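Local coordinates for variable region-containing chitin-binding protein 3 (Branchiostoma floridae, PDB 1XT5), which probably binds chitin and may hydrolyse it, this piece being the first, immunoglobulin V-type domain of an immune-type receptor of amphioxus, at residues P101-G104 and G105-C109. Sequence-based numbering, arbitrary orientation.
Sequences PQDG and GRYWC
Asp103 ends a short 3-10 turn, 101-103, and its carbonyl oxygen looks ahead along the chain to the side chain of Tyr107, two residues into the strand that starts at Gly105. The turn itself is closed loosely by a weak bond of 3.4 Å from Gly104 N to Pro101 O. Gly105 then takes the chain into the strand in a conformation in which a beta-carbon would be jammed against Gly104 O. Tyr107 reaches back past the two glycines toward the turn: with its CG beside the backbone N and opposite the carbonyl carbon (chi1 -70°), the ring lies back along the strand start and carries its hydroxyl to the turn. There Tyr107 OH donates to Asp103 O at 2.7 Å. The acceptor sits at the ring edge, in the ring plane, while the hydroxyl meets a carbonyl lone pair at a C=O...O angle of 126°. Such a tyrosine, two residues before the second cysteine of the intersheet disulfide and bonded to the main chain of the aspartate in an Asp-Gly-Gly-Arg-Tyr-Trp-Cys run, is the tyrosine corner of immunoglobulin V domains, at the start of strand F; here the cysteine is Cys109, joined to Cys26. Asp103 meets the same hydroxyl with its CB, 3.6 Å from Tyr107 OH, but its carboxylate turns elsewhere, its plane 83° from that of the ring. Asp103 OD2 forms a salt bridge with Arg83 NH1 and also accepts from His100 N, so that the buried acid links the turn to the residue just before it and to Arg83, which directly precedes strand 84-86 at the edge of the facing sheet. Phe80 and Leu96 touch both Asp103 and Tyr107, and Trp41 packs on the buried tyrosine from strand 38-44.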
loop_
_atom_site.group_PDB
_atom_site.type_symbol
_atom_site.label_atom_id
_atom_site.label_comp_id
_atom_site.label_asym_id
_atom_site.label_seq_id
_atom_site.Cartn_x
_atom_site.Cartn_y
_atom_site.Cartn_z
ATOM N N PRO A 101 -6.133 5.174 18.239
ATOM C CA PRO A 101 -7.332 4.287 18.407
ATOM C C PRO A 101 -8.138 4.098 17.122
ATOM O O PRO A 101 -8.508 2.970 16.683
ATOM C CB PRO A 101 -8.106 4.969 19.510
ATOM C CG PRO A 101 -7.099 5.699 20.327
ATOM C CD PRO A 101 -6.054 6.167 19.309
ATOM N N GLN A 102 -8.368 5.193 16.398
ATOM C CA GLN A 102 -9.203 5.097 15.199
ATOM C C GLN A 102 -8.418 4.681 13.976
ATOM O O GLN A 102 -9.056 4.652 12.903
ATOM C CB GLN A 102 -9.846 6.446 14.947
ATOM C CG GLN A 102 -10.784 6.799 16.090
ATOM C CD GLN A 102 -11.590 5.691 16.723
ATOM O OE1 GLN A 102 -11.459 5.227 17.873
ATOM N NE2 GLN A 102 -12.524 5.199 15.929
ATOM N N ASP A 103 -7.174 4.331 14.108
ATOM C CA ASP A 103 -6.474 3.726 13.001
ATOM C C ASP A 103 -6.925 2.293 12.753
ATOM O O ASP A 103 -6.613 1.732 11.700
ATOM C CB ASP A 103 -4.956 3.737 13.195
ATOM C CG ASP A 103 -4.263 5.060 13.036
ATOM O OD1 ASP A 103 -4.845 6.003 12.482
ATOM O OD2 ASP A 103 -3.124 5.146 13.526
ATOM N N GLY A 104 -7.663 1.635 13.678
ATOM C CA GLY A 104 -8.201 0.332 13.341
ATOM C C GLY A 104 -9.097 0.405 12.146
ATOM O O GLY A 104 -9.802 1.394 11.898
ATOM N N GLY A 105 -9.110 -0.669 11.357
ATOM C CA GLY A 105 -9.903 -0.687 10.164
ATOM C C GLY A 105 -9.292 -1.557 9.101
ATOM O O GLY A 105 -8.582 -2.528 9.408
ATOM N N ARG A 106 -9.569 -1.194 7.858
ATOM C CA ARG A 106 -9.213 -2.007 6.716
ATOM C C ARG A 106 -8.322 -1.221 5.762
ATOM O O ARG A 106 -8.724 -0.146 5.289
ATOM C CB ARG A 106 -10.457 -2.496 6.001
ATOM C CG ARG A 106 -10.171 -3.500 4.880
ATOM C CD ARG A 106 -11.413 -4.188 4.381
ATOM N NE ARG A 106 -12.103 -4.936 5.429
ATOM C CZ ARG A 106 -11.876 -6.165 5.792
ATOM N NH1 ARG A 106 -10.892 -6.865 5.245
ATOM N NH2 ARG A 106 -12.600 -6.741 6.731
ATOM N N TYR A 107 -7.141 -1.726 5.478
ATOM C CA TYR A 107 -6.142 -1.069 4.683
ATOM C C TYR A 107 -5.918 -1.860 3.406
ATOM O O TYR A 107 -5.516 -3.019 3.434
ATOM C CB TYR A 107 -4.828 -0.954 5.476
ATOM C CG TYR A 107 -4.904 0.007 6.618
ATOM C CD1 TYR A 107 -5.499 -0.309 7.813
ATOM C CD2 TYR A 107 -4.385 1.303 6.506
ATOM C CE1 TYR A 107 -5.597 0.586 8.851
ATOM C CE2 TYR A 107 -4.443 2.224 7.521
ATOM C CZ TYR A 107 -5.055 1.843 8.730
ATOM O OH TYR A 107 -5.116 2.757 9.735
ATOM N N TRP A 108 -6.163 -1.223 2.273
ATOM C CA TRP A 108 -5.999 -1.838 0.968
ATOM C C TRP A 108 -4.631 -1.489 0.412
ATOM O O TRP A 108 -4.292 -0.318 0.281
ATOM C CB TRP A 108 -7.080 -1.304 0.008
ATOM C CG TRP A 108 -8.436 -1.763 0.418
ATOM C CD1 TRP A 108 -9.274 -1.148 1.325
ATOM C CD2 TRP A 108 -9.099 -2.946 -0.017
ATOM N NE1 TRP A 108 -10.412 -1.882 1.478
ATOM C CE2 TRP A 108 -10.345 -2.981 0.680
ATOM C CE3 TRP A 108 -8.803 -3.963 -0.867
ATOM C CZ2 TRP A 108 -11.246 -4.013 0.488
ATOM C CZ3 TRP A 108 -9.691 -4.985 -1.061
ATOM C CH2 TRP A 108 -10.921 -5.009 -0.379
ATOM N N CYS A 109 -3.883 -2.547 0.045
ATOM C CA CYS A 109 -2.657 -2.418 -0.730
ATOM C C CYS A 109 -3.067 -2.582 -2.198
ATOM O O CYS A 109 -3.462 -3.662 -2.604
ATOM C CB CYS A 109 -1.680 -3.496 -0.314
ATOM S SG CYS A 109 -0.128 -3.319 -1.240
#